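Local atomic coordinates of Glyco_hydro_cc domain-containing protein (Trichoderma gamsii, PDB entry 6UBD), a protein that probably binds beta-1,3-glucan oligosaccharides, as an oligosaccharide-binding member (subgroup VII) of glycoside hydrolase family GH128. Residues A[217-229]-A[263-275]. Numbering follows the deposited sequence. Where two conformers were deposited one is given.
Sequences QNQINQWISDIVD and QSGQAYLNAISKY
V228 and A271 meet where helices 217-229 and 263-273 pack tightly, with CB of V228 3.8 Å from CB of A271. The V228 methyls each touch a tyrosine. CG2 lies against CE1 of Y268, and CG1, anti to the backbone N (chi1 168°), reaches CE2 of Y275. I224 adds to this apolar seam. Its CG2 sits at the edge of the Y268 ring, and its CD1 is 3.9 Å from CB of A267. The axes come within 8.9 Å, consistent with the small alanines. They run nearly parallel, at 26°.

In contrast to this core, the solvent side is polar and bridged by waters at both ends. At the start of the helices, NE2 of Q217 donates a nearly straight bond of 2.9 Å to OG of S264, in the plane of its own amide. The same NE2 also donates to OD1 of N221, so two bonds hold the amide's rotation. OG of S264 has a further partner in the carbonyl of V251. Replacing Q217 by an alanine would probably leave OD1 of N221 without this donor and uncover CB of Q263. One water joins ND2 of N221 to OE1 of Q263.

At the other end, OH of Y275 donates to OD1 of D229 at 2.6 Å, from above the carboxylate plane. NZ of K274 stays 4.5 Å from OD1 of D229. One water links NZ to OD2; another links it to the S225 carbonyl and, weakly, to OD1.

The pair packs outside a probable (beta/alpha)8-type barrel, on strand 237-243, which runs parallel to its neighbours 35-38 and 197-206. I224 touches Y242 there, and V228 touches Y240. Y268 bonds through OH to the carbonyl of G36, while W223 and I227 touch helix 179-193.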
ATOM      1  N   GLN A 217      -2.947 -12.585 -20.105  1.00  8.57           N
ATOM      2  CA  GLN A 217      -2.699 -11.164 -20.366  1.00  8.61           C
ATOM      3  C   GLN A 217      -3.988 -10.402 -20.675  1.00  9.24           C
ATOM      4  O   GLN A 217      -4.155  -9.237 -20.228  1.00  9.50           O
ATOM      5  CB  GLN A 217      -1.653 -10.944 -21.436  1.00  8.58           C
ATOM      6  CG  GLN A 217      -1.169  -9.496 -21.522  1.00  8.87           C
ATOM      7  CD  GLN A 217      -0.319  -9.077 -20.331  1.00  7.91           C
ATOM      8  OE1 GLN A 217       0.818  -9.595 -20.204  1.00  9.37           O
ATOM      9  NE2 GLN A 217      -0.845  -8.140 -19.515  1.00  9.06           N
ATOM     10  N   ASN A 218      -4.858 -11.001 -21.509  1.00 10.77           N
ATOM     11  CA  ASN A 218      -6.114 -10.288 -21.830  1.00 10.62           C
ATOM     12  C   ASN A 218      -6.940  -9.983 -20.579  1.00 10.04           C
ATOM     13  O   ASN A 218      -7.473  -8.892 -20.468  1.00  9.59           O
ATOM     14  CB  ASN A 218      -6.854 -11.148 -22.884  1.00 10.30           C
ATOM     15  CG  ASN A 218      -8.176 -10.537 -23.364  1.00  8.59           C
ATOM     16  OD1 ASN A 218      -8.128  -9.602 -24.176  1.00  9.32           O
ATOM     17  ND2 ASN A 218      -9.333 -11.020 -22.903  1.00  9.48           N
ATOM     18  N   GLN A 219      -7.140 -11.023 -19.777  1.00 10.36           N
ATOM     19  CA  GLN A 219      -7.900 -10.839 -18.495  1.00 10.81           C
ATOM     20  C   GLN A 219      -7.228  -9.774 -17.594  1.00 10.15           C
ATOM     21  O   GLN A 219      -7.979  -8.950 -16.998  1.00  8.97           O
ATOM     22  CB  GLN A 219      -8.025 -12.179 -17.768  1.00 10.61           C
ATOM     23  CG  GLN A 219      -8.782 -12.086 -16.404  1.00 13.73           C
ATOM     24  CD  GLN A 219      -8.163 -12.941 -15.305  1.00 21.87           C
ATOM     25  OE1 GLN A 219      -7.057 -13.475 -15.454  1.00 25.42           O
ATOM     26  NE2 GLN A 219      -8.816 -13.032 -14.135  1.00 27.18           N
ATOM     27  N   ILE A 220      -5.893  -9.849 -17.487  1.00 10.86           N
ATOM     28  CA  ILE A 220      -5.150  -8.896 -16.600  1.00 12.99           C
ATOM     29  C   ILE A 220      -5.356  -7.474 -17.100  1.00 10.30           C
ATOM     30  O   ILE A 220      -5.620  -6.521 -16.340  1.00  8.86           O
ATOM     31  CB  ILE A 220      -3.664  -9.301 -16.507  1.00 11.90           C
ATOM     32  CG1 ILE A 220      -3.484 -10.542 -15.624  1.00 10.12           C
ATOM     33  CG2 ILE A 220      -2.835  -8.127 -15.986  1.00 11.05           C
ATOM     34  CD1 ILE A 220      -2.170 -11.207 -15.826  1.00 10.97           C
ATOM     35  N   ASN A 221      -5.248  -7.281 -18.448  1.00 10.49           N
ATOM     36  CA  ASN A 221      -5.415  -5.914 -19.007  1.00 10.13           C
ATOM     37  C   ASN A 221      -6.817  -5.355 -18.687  1.00  8.93           C
ATOM     38  O   ASN A 221      -6.951  -4.165 -18.341  1.00  8.81           O
ATOM     39  CB  ASN A 221      -5.172  -5.911 -20.530  1.00  9.89           C
ATOM     40  CG  ASN A 221      -3.722  -6.176 -20.943  1.00  9.82           C
ATOM     41  OD1 ASN A 221      -2.820  -6.163 -20.090  1.00  9.12           O
ATOM     42  ND2 ASN A 221      -3.533  -6.409 -22.263  1.00 10.56           N
ATOM     43  N   GLN A 222      -7.868  -6.171 -18.801  1.00 10.21           N
ATOM     44  CA  GLN A 222      -9.231  -5.732 -18.492  1.00  9.94           C
ATOM     45  C   GLN A 222      -9.371  -5.471 -16.966  1.00  9.91           C
ATOM     46  O   GLN A 222     -10.075  -4.517 -16.602  1.00  9.98           O
ATOM     47  CB  GLN A 222     -10.227  -6.803 -18.954  1.00 14.11           C
ATOM     48  CG  GLN A 222     -11.652  -6.302 -18.876  1.00 15.80           C
ATOM     49  CD  GLN A 222     -11.966  -5.196 -19.870  1.00 15.36           C
ATOM     50  OE1 GLN A 222     -11.769  -5.330 -21.099  1.00 20.29           O
ATOM     51  NE2 GLN A 222     -12.390  -4.046 -19.367  1.00 18.92           N
ATOM     52  N   TRP A 223      -8.824  -6.381 -16.173  1.00  9.59           N
ATOM     53  CA  TRP A 223      -8.865  -6.210 -14.668  1.00  9.82           C
ATOM     54  C   TRP A 223      -8.224  -4.875 -14.212  1.00  9.90           C
ATOM     55  O   TRP A 223      -8.810  -4.136 -13.375  1.00  8.16           O
ATOM     56  CB  TRP A 223      -8.197  -7.452 -14.077  1.00 10.41           C
ATOM     57  CG  TRP A 223      -8.334  -7.568 -12.571  1.00 10.24           C
ATOM     58  CD1 TRP A 223      -9.213  -8.392 -11.911  1.00 10.11           C
ATOM     59  CD2 TRP A 223      -7.489  -6.967 -11.564  1.00  8.90           C
ATOM     60  NE1 TRP A 223      -9.001  -8.311 -10.540  1.00 10.60           N
ATOM     61  CE2 TRP A 223      -7.933  -7.482 -10.328  1.00  9.41           C
ATOM     62  CE3 TRP A 223      -6.373  -6.128 -11.598  1.00  9.76           C
ATOM     63  CZ2 TRP A 223      -7.317  -7.132  -9.112  1.00 10.86           C
ATOM     64  CZ3 TRP A 223      -5.793  -5.751 -10.392  1.00 11.93           C
ATOM     65  CH2 TRP A 223      -6.258  -6.248  -9.171  1.00 11.64           C
ATOM     66  N   ILE A 224      -7.075  -4.549 -14.793  1.00 10.30           N
ATOM     67  CA  ILE A 224      -6.386  -3.271 -14.503  1.00  9.83           C
ATOM     68  C   ILE A 224      -7.285  -2.089 -14.895  1.00  9.99           C
ATOM     69  O   ILE A 224      -7.419  -1.096 -14.140  1.00  9.11           O
ATOM     70  CB  ILE A 224      -4.977  -3.223 -15.101  1.00  8.92           C
ATOM     71  CG1 ILE A 224      -4.065  -4.297 -14.477  1.00  8.71           C
ATOM     72  CG2 ILE A 224      -4.447  -1.813 -14.980  1.00  9.16           C
ATOM     73  CD1 ILE A 224      -2.774  -4.548 -15.239  1.00  8.27           C
ATOM     74  N   SER A 225      -7.805  -2.156 -16.140  1.00 10.31           N
ATOM     75  CA  SER A 225      -8.649  -1.036 -16.607  1.00  9.70           C
ATOM     76  C   SER A 225      -9.847  -0.842 -15.670  1.00  9.01           C
ATOM     77  O   SER A 225     -10.231   0.263 -15.281  1.00  9.39           O
ATOM     78  CB  SER A 225      -9.082  -1.294 -18.034  1.00  9.52           C
ATOM     79  OG  SER A 225      -9.920  -0.259 -18.562  1.00 11.97           O
ATOM     80  N   ASP A 226     -10.514  -1.957 -15.393  1.00  8.86           N
ATOM     81  CA  ASP A 226     -11.734  -1.946 -14.546  1.00  8.23           C
ATOM     82  C   ASP A 226     -11.426  -1.463 -13.107  1.00  8.09           C
ATOM     83  O   ASP A 226     -12.225  -0.665 -12.570  1.00  8.49           O
ATOM     84  CB  ASP A 226     -12.367  -3.344 -14.510  1.00  8.19           C
ATOM     85  CG  ASP A 226     -13.068  -3.814 -15.771  1.00 10.65           C
ATOM     86  OD1 ASP A 226     -13.283  -2.976 -16.670  1.00 12.09           O
ATOM     87  OD2 ASP A 226     -13.337  -5.040 -15.831  1.00 12.48           O
ATOM     88  N   ILE A 227     -10.313  -1.935 -12.525  1.00  8.56           N
ATOM     89  CA  ILE A 227     -10.027  -1.576 -11.114  1.00  7.92           C
ATOM     90  C   ILE A 227      -9.665  -0.105 -10.975  1.00  8.83           C
ATOM     91  O   ILE A 227     -10.084   0.567  -9.970  1.00  9.97           O
ATOM     92  CB  ILE A 227      -8.957  -2.506 -10.489  1.00  9.25           C
ATOM     93  CG1 ILE A 227      -9.273  -2.650  -8.995  1.00  8.73           C
ATOM     94  CG2 ILE A 227      -7.519  -2.079 -10.732  1.00 10.44           C
ATOM     95  CD1 ILE A 227      -8.367  -3.542  -8.200  1.00  9.93           C
ATOM     96  N   VAL A 228      -8.955   0.503 -11.910  1.00  8.76           N
ATOM     97  CA  VAL A 228      -8.630   1.936 -11.857  1.00  8.79           C
ATOM     98  C   VAL A 228      -9.940   2.721 -11.968  1.00  9.82           C
ATOM     99  O   VAL A 228     -10.167   3.686 -11.216  1.00  8.28           O
ATOM    100  CB  VAL A 228      -7.581   2.318 -12.897  1.00  9.19           C
ATOM    101  CG1 VAL A 228      -7.456   3.804 -13.050  1.00  9.12           C
ATOM    102  CG2 VAL A 228      -6.223   1.690 -12.527  1.00 10.44           C
ATOM    103  N   ASP A 229     -10.812   2.307 -12.903  1.00  9.99           N
ATOM    104  CA  ASP A 229     -12.080   3.049 -13.015  1.00 10.54           C
ATOM    105  C   ASP A 229     -12.860   2.958 -11.688  1.00  8.20           C
ATOM    106  O   ASP A 229     -13.503   3.943 -11.286  1.00  9.52           O
ATOM    107  CB  ASP A 229     -12.911   2.527 -14.203  1.00 11.65           C
ATOM    108  CG  ASP A 229     -12.394   2.870 -15.593  1.00 11.68           C
ATOM    109  OD1 ASP A 229     -11.582   3.839 -15.688  1.00 11.79           O
ATOM    110  OD2 ASP A 229     -12.839   2.181 -16.594  1.00 13.58           O
ATOM    111  N   GLN A 263       3.390  -5.454 -20.951  1.00  9.46           N
ATOM    112  CA  GLN A 263       1.970  -5.244 -21.314  1.00  8.68           C
ATOM    113  C   GLN A 263       1.117  -4.901 -20.093  1.00  7.27           C
ATOM    114  O   GLN A 263       0.228  -4.053 -20.151  1.00  8.59           O
ATOM    115  CB  GLN A 263       1.463  -6.499 -22.068  1.00 10.54           C
ATOM    116  CG  GLN A 263       2.174  -6.771 -23.419  1.00 12.05           C
ATOM    117  CD  GLN A 263       1.911  -8.180 -23.908  1.00 15.44           C
ATOM    118  OE1 GLN A 263       0.837  -8.477 -24.449  1.00 15.23           O
ATOM    119  NE2 GLN A 263       2.902  -9.069 -23.668  1.00 20.95           N
ATOM    120  N   SER A 264       1.400  -5.536 -18.941  1.00  8.69           N
ATOM    121  CA  SER A 264       0.703  -5.224 -17.666  1.00  8.65           C
ATOM    122  C   SER A 264       1.033  -3.796 -17.167  1.00 11.44           C
ATOM    123  O   SER A 264       0.119  -3.024 -16.837  1.00 12.00           O
ATOM    124  CB  SER A 264       1.009  -6.261 -16.617  1.00  8.36           C
ATOM    125  OG  SER A 264       0.611  -7.574 -17.016  1.00  9.58           O
ATOM    126  N   GLY A 265       2.311  -3.427 -17.301  1.00  9.69           N
ATOM    127  CA  GLY A 265       2.719  -2.064 -16.963  1.00  8.39           C
ATOM    128  C   GLY A 265       2.071  -0.995 -17.836  1.00  8.83           C
ATOM    129  O   GLY A 265       1.695   0.137 -17.425  1.00  9.35           O
ATOM    130  N   GLN A 266       1.954  -1.311 -19.144  1.00  9.37           N
ATOM    131  CA  GLN A 266       1.284  -0.418 -20.126  1.00 11.02           C
ATOM    132  C   GLN A 266      -0.214  -0.326 -19.798  1.00 14.73           C
ATOM    133  O   GLN A 266      -0.800   0.731 -19.964  1.00 12.02           O
ATOM    134  CB  GLN A 266       1.448  -0.969 -21.546  0.50 10.34           C
ATOM    135  CG  GLN A 266       2.871  -0.874 -22.135  0.50  9.84           C
ATOM    136  CD  GLN A 266       3.089  -1.759 -23.338  0.50 11.63           C
ATOM    137  OE1 GLN A 266       4.022  -2.576 -23.416  0.50 13.85           O
ATOM    138  NE2 GLN A 266       2.185  -1.573 -24.290  0.50 21.01           N
ATOM    139  N   ALA A 267      -0.860  -1.417 -19.376  1.00 12.81           N
ATOM    140  CA  ALA A 267      -2.303  -1.318 -19.049  1.00 11.60           C
ATOM    141  C   ALA A 267      -2.496  -0.306 -17.884  1.00 11.61           C
ATOM    142  O   ALA A 267      -3.381   0.483 -17.885  1.00 11.78           O
ATOM    143  CB  ALA A 267      -2.829  -2.677 -18.685  1.00  9.01           C
ATOM    144  N   TYR A 268      -1.632  -0.358 -16.862  1.00  9.37           N
ATOM    145  CA  TYR A 268      -1.710   0.624 -15.745  1.00  9.85           C
ATOM    146  C   TYR A 268      -1.458   2.026 -16.258  1.00 10.14           C
ATOM    147  O   TYR A 268      -2.254   2.946 -15.938  1.00 10.18           O
ATOM    148  CB  TYR A 268      -0.786   0.247 -14.586  1.00  9.76           C
ATOM    149  CG  TYR A 268      -1.003   1.057 -13.292  1.00  8.87           C
ATOM    150  CD1 TYR A 268      -2.255   1.036 -12.658  1.00  8.96           C
ATOM    151  CD2 TYR A 268       0.008   1.827 -12.718  1.00  7.72           C
ATOM    152  CE1 TYR A 268      -2.431   1.713 -11.449  1.00  8.53           C
ATOM    153  CE2 TYR A 268      -0.159   2.497 -11.503  1.00  8.42           C
ATOM    154  CZ  TYR A 268      -1.393   2.439 -10.880  1.00  8.77           C
ATOM    155  OH  TYR A 268      -1.550   3.036  -9.634  1.00  9.76           O
ATOM    156  N   LEU A 269      -0.398   2.209 -17.065  1.00  8.42           N
ATOM    157  CA  LEU A 269      -0.083   3.563 -17.613  1.00  8.90           C
ATOM    158  C   LEU A 269      -1.302   4.128 -18.333  1.00  8.65           C
ATOM    159  O   LEU A 269      -1.698   5.317 -18.143  1.00  9.37           O
ATOM    160  CB  LEU A 269       1.097   3.453 -18.576  1.00  9.82           C
ATOM    161  CG  LEU A 269       1.491   4.722 -19.329  1.00 10.91           C
ATOM    162  CD1 LEU A 269       1.956   5.768 -18.411  1.00 13.46           C
ATOM    163  CD2 LEU A 269       2.557   4.409 -20.392  1.00 12.78           C
ATOM    164  N   ASN A 270      -1.901   3.335 -19.213  1.00  9.87           N
ATOM    165  CA  ASN A 270      -3.026   3.834 -20.031  1.00 10.15           C
ATOM    166  C   ASN A 270      -4.263   4.147 -19.192  1.00 10.66           C
ATOM    167  O   ASN A 270      -4.947   5.067 -19.439  1.00 14.46           O
ATOM    168  CB  ASN A 270      -3.320   2.895 -21.214  1.00 12.28           C
ATOM    169  CG  ASN A 270      -2.166   2.836 -22.226  1.00 13.91           C
ATOM    170  OD1 ASN A 270      -1.267   3.724 -22.266  1.00 18.10           O
ATOM    171  ND2 ASN A 270      -2.091   1.695 -22.874  1.00 22.87           N
ATOM    172  N   ALA A 271      -4.492   3.401 -18.121  1.00 11.14           N
ATOM    173  CA  ALA A 271      -5.657   3.595 -17.191  1.00  9.59           C
ATOM    174  C   ALA A 271      -5.452   4.880 -16.390  1.00  7.98           C
ATOM    175  O   ALA A 271      -6.356   5.738 -16.380  1.00 10.31           O
ATOM    176  CB  ALA A 271      -5.849   2.381 -16.309  1.00 10.59           C
ATOM    177  N   ILE A 272      -4.290   5.049 -15.762  1.00  9.31           N
ATOM    178  CA  ILE A 272      -4.077   6.263 -14.913  1.00  9.14           C
ATOM    179  C   ILE A 272      -3.956   7.538 -15.720  1.00  9.79           C
ATOM    180  O   ILE A 272      -4.376   8.621 -15.281  1.00 11.37           O
ATOM    181  CB  ILE A 272      -2.854   6.086 -13.985  1.00 10.91           C
ATOM    182  CG1 ILE A 272      -1.518   5.998 -14.733  1.00 10.72           C
ATOM    183  CG2 ILE A 272      -3.081   4.874 -13.049  1.00 13.71           C
ATOM    184  CD1 ILE A 272      -0.278   5.910 -13.834  1.00 12.35           C
ATOM    185  N   SER A 273      -3.550   7.428 -16.986  1.00 10.27           N
ATOM    186  CA  SER A 273      -3.462   8.634 -17.862  1.00  9.99           C
ATOM    187  C   SER A 273      -4.868   9.147 -18.210  1.00 10.55           C
ATOM    188  O   SER A 273      -4.993  10.373 -18.462  1.00 11.46           O
ATOM    189  CB  SER A 273      -2.622   8.338 -19.099  0.50 13.17           C
ATOM    190  OG  SER A 273      -2.588   9.425 -20.043  0.50 17.84           O
ATOM    191  N   LYS A 274      -5.889   8.308 -18.192  1.00 10.55           N
ATOM    192  CA  LYS A 274      -7.284   8.734 -18.479  1.00 11.46           C
ATOM    193  C   LYS A 274      -7.730   9.769 -17.443  1.00 11.37           C
ATOM    194  O   LYS A 274      -8.715  10.487 -17.711  1.00 13.84           O
ATOM    195  CB  LYS A 274      -8.299   7.561 -18.419  1.00 13.33           C
ATOM    196  CG  LYS A 274      -8.157   6.501 -19.468  1.00 17.93           C
ATOM    197  CD  LYS A 274      -9.173   5.375 -19.284  1.00 26.39           C
ATOM    198  CE  LYS A 274      -8.827   4.134 -20.099  1.00 30.30           C
ATOM    199  NZ  LYS A 274      -9.231   2.841 -19.433  1.00 32.24           N
ATOM    200  N   TYR A 275      -7.171   9.755 -16.218  1.00 12.01           N
ATOM    201  CA  TYR A 275      -7.614  10.631 -15.116  1.00 11.34           C
ATOM    202  C   TYR A 275      -6.691  11.818 -14.941  1.00 12.58           C
ATOM    203  O   TYR A 275      -6.896  12.600 -14.019  1.00 20.09           O
ATOM    204  CB  TYR A 275      -7.757   9.761 -13.865  1.00 11.58           C
ATOM    205  CG  TYR A 275      -8.877   8.774 -13.991  1.00 10.68           C
ATOM    206  CD1 TYR A 275     -10.182   9.171 -13.742  1.00 11.19           C
ATOM    207  CD2 TYR A 275      -8.664   7.481 -14.483  1.00 11.39           C
ATOM    208  CE1 TYR A 275     -11.251   8.330 -13.978  1.00 11.49           C
ATOM    209  CE2 TYR A 275      -9.732   6.627 -14.681  1.00 10.58           C
ATOM    210  CZ  TYR A 275     -11.024   7.062 -14.478  1.00 10.49           C
ATOM    211  OH  TYR A 275     -12.051   6.197 -14.724  1.00 11.47           O
TER
HETATM  212  O   HOH W   1       3.057  -8.310 -19.073  1.00 12.00           O
HETATM  213  O   HOH W   2      -1.406  -7.041 -24.405  1.00 13.78           O
HETATM  214  O   HOH W   3      -9.202   2.690 -16.522  1.00 14.17           O
HETATM  215  O   HOH W   4     -14.164   6.019 -12.939  1.00 11.10           O
HETATM  216  O   HOH W   5     -12.175   3.315 -19.113  1.00 29.77           O